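Local structure of uncharacterized protein (Desulfotomaculum acetoxidans, 3U4Y) at residues 57-62 against 103-108; 13-18 against 40-45. The protein is of unknown function but folds as a seven-bladed beta-propeller related to the lactonase family. All coordinates share one frame; numbering follows the deposited sequence.

Contact 1: residues 57-62 against 103-108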
loop_
_atom_site.group_PDB
_atom_site.type_symbol
_atom_site.label_atom_id
_atom_site.label_comp_id
_atom_site.label_asym_id
_atom_site.label_seq_id
_atom_site.Cartn_x
_atom_site.Cartn_y
_atom_site.Cartn_z
ATOM N N THR A 57 -8.095 6.588 -4.695
ATOM C CA THR A 57 -8.693 7.339 -3.598
ATOM C C THR A 57 -8.388 8.829 -3.729
ATOM O O THR A 57 -7.517 9.229 -4.497
ATOM C CB THR A 57 -8.177 6.831 -2.228
ATOM O OG1 THR A 57 -6.757 6.683 -2.292
ATOM C CG2 THR A 57 -8.794 5.488 -1.874
ATOM N N SER A 58 -9.118 9.654 -2.990
ATOM C CA SER A 58 -8.798 11.068 -2.942
ATOM C C SER A 58 -9.054 11.598 -1.546
ATOM O O SER A 58 -9.931 11.111 -0.819
ATOM C CB SER A 58 -9.556 11.865 -4.010
ATOM O OG SER A 58 -10.958 11.871 -3.790
ATOM N N ASP A 59 -8.255 12.594 -1.185
ATOM C CA ASP A 59 -8.198 13.119 0.165
ATOM C C ASP A 59 -9.277 14.162 0.387
ATOM O O ASP A 59 -10.332 13.854 0.940
ATOM C CB ASP A 59 -6.820 13.740 0.400
ATOM C CG ASP A 59 -6.561 14.055 1.848
ATOM O OD1 ASP A 59 -7.342 13.579 2.691
ATOM O OD2 ASP A 59 -5.567 14.752 2.145
ATOM N N PHE A 60 -8.996 15.391 -0.054
ATOM C CA PHE A 60 -9.832 16.566 0.218
ATOM C C PHE A 60 -11.083 16.539 -0.667
ATOM O O PHE A 60 -12.137 17.074 -0.296
ATOM C CB PHE A 60 -8.987 17.852 0.066
ATOM C CG PHE A 60 -9.783 19.129 -0.014
ATOM C CD1 PHE A 60 -10.796 19.411 0.893
ATOM C CD2 PHE A 60 -9.489 20.077 -0.991
ATOM C CE1 PHE A 60 -11.520 20.605 0.810
ATOM C CE2 PHE A 60 -10.206 21.267 -1.075
ATOM C CZ PHE A 60 -11.219 21.530 -0.175
ATOM N N CYS A 61 -10.974 15.866 -1.810
ATOM C CA CYS A 61 -12.137 15.606 -2.648
ATOM C C CYS A 61 -12.996 14.432 -2.136
ATOM O O CYS A 61 -14.057 14.157 -2.672
ATOM C CB CYS A 61 -11.707 15.374 -4.104
ATOM S SG CYS A 61 -11.168 16.862 -5.040
ATOM N N GLN A 62 -12.532 13.755 -1.094
ATOM C CA GLN A 62 -13.184 12.550 -0.547
ATOM C C GLN A 62 -13.956 11.661 -1.531
ATOM O O GLN A 62 -15.058 11.194 -1.239
ATOM C CB GLN A 62 -14.057 12.881 0.665
ATOM C CG GLN A 62 -15.190 13.829 0.421
ATOM C CD GLN A 62 -15.701 14.423 1.721
ATOM O OE1 GLN A 62 -15.008 15.209 2.359
ATOM N NE2 GLN A 62 -16.905 14.039 2.126
ATOM N N GLY A 103 -7.203 10.433 5.415
ATOM C CA GLY A 103 -6.117 11.272 4.937
ATOM C C GLY A 103 -6.004 12.519 5.817
ATOM O O GLY A 103 -6.338 12.486 7.003
ATOM N N LEU A 104 -5.555 13.631 5.242
ATOM C CA LEU A 104 -5.297 14.830 6.030
ATOM C C LEU A 104 -6.533 15.454 6.678
ATOM O O LEU A 104 -6.508 15.767 7.869
ATOM C CB LEU A 104 -4.567 15.880 5.195
ATOM C CG LEU A 104 -3.565 16.802 5.900
ATOM C CD1 LEU A 104 -3.561 18.158 5.229
ATOM C CD2 LEU A 104 -3.857 16.947 7.381
ATOM N N ASN A 105 -7.607 15.667 5.924
ATOM C CA ASN A 105 -8.730 16.391 6.530
ATOM C C ASN A 105 -9.668 15.484 7.288
ATOM O O ASN A 105 -9.841 14.319 6.939
ATOM C CB ASN A 105 -9.480 17.288 5.535
ATOM C CG ASN A 105 -9.622 16.652 4.181
ATOM O OD1 ASN A 105 -8.622 16.371 3.518
ATOM N ND2 ASN A 105 -10.862 16.430 3.747
ATOM N N HIS A 106 -10.248 16.023 8.349
ATOM C CA HIS A 106 -11.085 15.230 9.219
ATOM C C HIS A 106 -12.515 15.306 8.698
ATOM O O HIS A 106 -12.784 16.049 7.767
ATOM C CB HIS A 106 -10.977 15.737 10.661
ATOM C CG HIS A 106 -11.672 17.041 10.897
ATOM N ND1 HIS A 106 -11.328 18.200 10.234
ATOM C CD2 HIS A 106 -12.699 17.367 11.719
ATOM C CE1 HIS A 106 -12.116 19.185 10.634
ATOM N NE2 HIS A 106 -12.955 18.705 11.534
ATOM N N PRO A 107 -13.439 14.541 9.290
ATOM C CA PRO A 107 -13.202 13.572 10.362
ATOM C C PRO A 107 -12.369 12.382 9.901
ATOM O O PRO A 107 -12.028 12.265 8.723
ATOM C CB PRO A 107 -14.613 13.121 10.750
ATOM C CG PRO A 107 -15.478 13.492 9.587
ATOM C CD PRO A 107 -14.872 14.740 9.041
ATOM N N PHE A 108 -12.035 11.510 10.840
ATOM C CA PHE A 108 -11.163 10.390 10.542
ATOM C C PHE A 108 -11.979 9.113 10.573
ATOM O O PHE A 108 -12.444 8.680 11.625
ATOM C CB PHE A 108 -9.995 10.353 11.532
ATOM C CG PHE A 108 -9.293 11.684 11.682
ATOM C CD1 PHE A 108 -9.349 12.390 12.886
ATOM C CD2 PHE A 108 -8.609 12.250 10.604
ATOM C CE1 PHE A 108 -8.720 13.629 13.018
ATOM C CE2 PHE A 108 -7.973 13.486 10.721
ATOM C CZ PHE A 108 -8.028 14.177 11.931
#
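Asp59 swings its carboxylate across to Leu104 by setting CG opposite its own backbone N (chi1 -168°), while Asn105 holds its CG between backbone N and carbonyl carbon and so sends its amide back toward residues 59 and 60. The backbone N of Leu104 donates a weak, bent hydrogen bond to Asp59 OD2 (3.3 Å, 150° at the hydrogen). The same oxygen also meets Leu104 CB at 3.4 Å, and the other, Asp59 OD1, lies against Gly103 CA at 3.4 Å. Carboxylate and Asn105 amide slide past each other in opposite directions, their planes inclined by 38°. Beyond them, the Asn105 side chain crosses that of Phe60 at about a right angle, amide and ring planes nearly perpendicular. The type I turn from Asp59 to Gln62, closed by Gln62 N to Asp59 O (3.0 Å), presents Asp59 and Phe60 together. Replacing Asp59 by alanine removes both oxygens and is likely to leave Leu104 N without this acceptor and a gap beside the Asn105 amide. Ser85 OG, bonded to Gly103 N and Asn105 O, braces the opposing loop. Both segments belong to connections between the second and third strands of consecutive blades, so the contact is an inter-blade meeting of equivalent loops in a seven-bladed beta-propeller.

Contact 2: residues 13-18 against 40-45; sequences IVVEQH and YDFVDT
Gln17 and Phe42 make the polar link of this contact: Gln17 NE2 donates to the backbone O of Phe42 over 3.1 Å, with 147° at the hydrogen. The acceptor lies almost in the Gln17 amide plane, whereas the donor sits tilted from the carbonyl plane of Phe42. With CG opposite the backbone N (chi1 -175°) and the chain extended beyond it, the Gln17 side chain runs past this carbonyl, so that CB and CG as well as the amide border Phe42 O. It continues alongside Val43, pointing the same way, and NE2 comes to 4.1 Å from Val43 CG2. Two residues back along the strand, the contacts become apolar. Val15 CG1 meets Phe42 CB at 3.4 Å, the two side chains crossing at about a right angle, while Val15 CG2 turns to the other side, toward Val43 O (3.7 Å) and Thr45 CG2 (4.1 Å). Two residues further back, Ile13 and Thr45 reach tip to tip, CD1 to CG2 at 3.4 Å. Strands 13-16 and 42-45 run nearly antiparallel, their axes 6.6 Å apart at closest, yet two adjacent propeller blades meet here through side chains, by packing plus one bond to a backbone carbonyl, not by pairing within one sheet: 42-47 is an outermost strand of its sheet, and 11-16 lies next to the edge strand 319-321 of the preceding blade. Phe42 is steadied by Tyr40 CB, 3.5 Å over one face of the ring and offset toward the rim. Val56 on strand 53-58 backs Val15, Phe42 and Thr45, and Ile22 on strand 21-26 adds to the packing round Phe42. Within its sheet, strand 11-16 is paired by backbone bonds of Val15 with Asn316 and Gly318 and of Ile13 with Ala320.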
loop_
_atom_site.group_PDB
_atom_site.type_symbol
_atom_site.label_atom_id
_atom_site.label_comp_id
_atom_site.label_asym_id
_atom_site.label_seq_id
_atom_site.Cartn_x
_atom_site.Cartn_y
_atom_site.Cartn_z
ATOM N N ILE A 13 -0.213 0.812 -12.437
ATOM C CA ILE A 13 -0.898 2.088 -12.347
ATOM C C ILE A 13 -0.217 2.971 -11.306
ATOM O O ILE A 13 0.213 2.489 -10.280
ATOM C CB ILE A 13 -2.405 1.892 -12.020
ATOM C CG1 ILE A 13 -3.105 3.233 -11.855
ATOM C CG2 ILE A 13 -2.617 1.035 -10.766
ATOM C CD1 ILE A 13 -4.464 3.083 -11.241
ATOM N N VAL A 14 -0.104 4.261 -11.583
ATOM C CA VAL A 14 0.561 5.165 -10.662
ATOM C C VAL A 14 -0.149 6.503 -10.584
ATOM O O VAL A 14 -0.573 7.061 -11.598
ATOM C CB VAL A 14 2.028 5.395 -11.052
ATOM C CG1 VAL A 14 2.124 6.048 -12.421
ATOM C CG2 VAL A 14 2.726 6.238 -9.998
ATOM N N VAL A 15 -0.261 7.019 -9.365
ATOM C CA VAL A 15 -0.960 8.272 -9.125
ATOM C C VAL A 15 -0.054 9.483 -9.317
ATOM O O VAL A 15 1.115 9.459 -8.936
ATOM C CB VAL A 15 -1.565 8.289 -7.726
ATOM C CG1 VAL A 15 -2.179 9.639 -7.442
ATOM C CG2 VAL A 15 -2.583 7.164 -7.590
ATOM N N GLU A 16 -0.594 10.525 -9.947
ATOM C CA GLU A 16 0.094 11.807 -10.055
ATOM C C GLU A 16 -0.791 12.858 -9.446
ATOM O O GLU A 16 -1.661 13.408 -10.105
ATOM C CB GLU A 16 0.377 12.153 -11.498
ATOM C CG GLU A 16 1.357 11.218 -12.134
ATOM C CD GLU A 16 1.129 11.094 -13.613
ATOM O OE1 GLU A 16 0.103 10.500 -14.019
ATOM O OE2 GLU A 16 1.976 11.603 -14.367
ATOM N N GLN A 17 -0.568 13.125 -8.169
ATOM C CA GLN A 17 -1.510 13.886 -7.377
ATOM C C GLN A 17 -1.663 15.322 -7.855
ATOM O O GLN A 17 -2.758 15.883 -7.827
ATOM C CB GLN A 17 -1.084 13.883 -5.914
ATOM C CG GLN A 17 -2.091 14.561 -5.037
ATOM C CD GLN A 17 -1.606 14.732 -3.635
ATOM O OE1 GLN A 17 -0.827 15.647 -3.343
ATOM N NE2 GLN A 17 -2.058 13.856 -2.745
ATOM N N HIS A 18 -0.560 15.918 -8.286
ATOM C CA HIS A 18 -0.569 17.326 -8.628
ATOM C C HIS A 18 -1.181 17.582 -9.995
ATOM O O HIS A 18 -1.553 18.707 -10.310
ATOM C CB HIS A 18 0.833 17.902 -8.560
ATOM C CG HIS A 18 1.797 17.256 -9.494
ATOM N ND1 HIS A 18 1.998 15.894 -9.530
ATOM C CD2 HIS A 18 2.631 17.785 -10.419
ATOM C CE1 HIS A 18 2.909 15.613 -10.442
ATOM N NE2 HIS A 18 3.311 16.743 -10.997
ATOM N N TYR A 40 -9.215 15.151 -9.525
ATOM C CA TYR A 40 -9.374 14.878 -8.097
ATOM C C TYR A 40 -8.062 14.934 -7.350
ATOM O O TYR A 40 -6.989 15.044 -7.932
ATOM C CB TYR A 40 -10.022 13.530 -7.818
ATOM C CG TYR A 40 -11.500 13.464 -8.085
ATOM C CD1 TYR A 40 -12.412 13.638 -7.072
ATOM C CD2 TYR A 40 -11.980 13.193 -9.357
ATOM C CE1 TYR A 40 -13.757 13.565 -7.318
ATOM C CE2 TYR A 40 -13.323 13.125 -9.615
ATOM C CZ TYR A 40 -14.210 13.310 -8.594
ATOM O OH TYR A 40 -15.561 13.242 -8.852
ATOM N N ASP A 41 -8.198 14.822 -6.038
ATOM C CA ASP A 41 -7.132 14.952 -5.069
ATOM C C ASP A 41 -6.507 13.559 -4.786
ATOM O O ASP A 41 -6.537 13.055 -3.649
ATOM C CB ASP A 41 -7.788 15.538 -3.816
ATOM C CG ASP A 41 -6.801 16.051 -2.836
ATOM O OD1 ASP A 41 -5.742 16.545 -3.273
ATOM O OD2 ASP A 41 -7.085 15.963 -1.624
ATOM N N PHE A 42 -5.947 12.938 -5.826
ATOM C CA PHE A 42 -5.577 11.511 -5.779
ATOM C C PHE A 42 -4.437 11.145 -4.818
ATOM O O PHE A 42 -3.454 11.872 -4.686
ATOM C CB PHE A 42 -5.244 10.984 -7.176
ATOM C CG PHE A 42 -6.442 10.827 -8.072
ATOM C CD1 PHE A 42 -7.659 10.407 -7.564
ATOM C CD2 PHE A 42 -6.345 11.102 -9.434
ATOM C CE1 PHE A 42 -8.759 10.264 -8.395
ATOM C CE2 PHE A 42 -7.438 10.965 -10.267
ATOM C CZ PHE A 42 -8.646 10.547 -9.745
ATOM N N VAL A 43 -4.578 9.992 -4.164
ATOM C CA VAL A 43 -3.586 9.536 -3.197
ATOM C C VAL A 43 -3.026 8.146 -3.528
ATOM O O VAL A 43 -1.911 8.041 -4.025
ATOM C CB VAL A 43 -4.110 9.598 -1.730
ATOM C CG1 VAL A 43 -3.006 9.249 -0.762
ATOM C CG2 VAL A 43 -4.660 10.994 -1.405
ATOM N N ASP A 44 -3.797 7.092 -3.265
ATOM C CA ASP A 44 -3.300 5.714 -3.425
ATOM C C ASP A 44 -4.177 4.895 -4.384
ATOM O O ASP A 44 -5.242 5.358 -4.797
ATOM C CB ASP A 44 -3.188 5.010 -2.054
ATOM C CG ASP A 44 -2.221 3.823 -2.064
ATOM O OD1 ASP A 44 -2.477 2.818 -1.348
ATOM O OD2 ASP A 44 -1.196 3.899 -2.778
ATOM N N THR A 45 -3.707 3.692 -4.735
ATOM C CA THR A 45 -4.435 2.740 -5.587
ATOM C C THR A 45 -4.289 1.316 -5.107
ATOM O O THR A 45 -3.261 0.925 -4.545
ATOM C CB THR A 45 -3.897 2.684 -7.033
ATOM O OG1 THR A 45 -2.501 3.007 -7.052
ATOM C CG2 THR A 45 -4.635 3.610 -7.924
#

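Contact 2 comes first along the chain, both its segments preceding those of contact 1, and their centres lie 13 Å apart at successive blade interfaces. They share the four-stranded sheet 42-47, 53-58, 63-68 and 75-81: contact 2 joins its strand 42-47 to the preceding blade, and contact 1 joins the end of the neighbouring strand 53-58 to the following one. Within that shared blade they meet through Asp41, whose O probably accepts a hydrogen bond from Asp59 N. The blade before it is completed by the C-terminal strand 319-321, the ring closure familiar in propellers, and the Cys51-Cys322 disulfide ties this end of the chain to the shared blade.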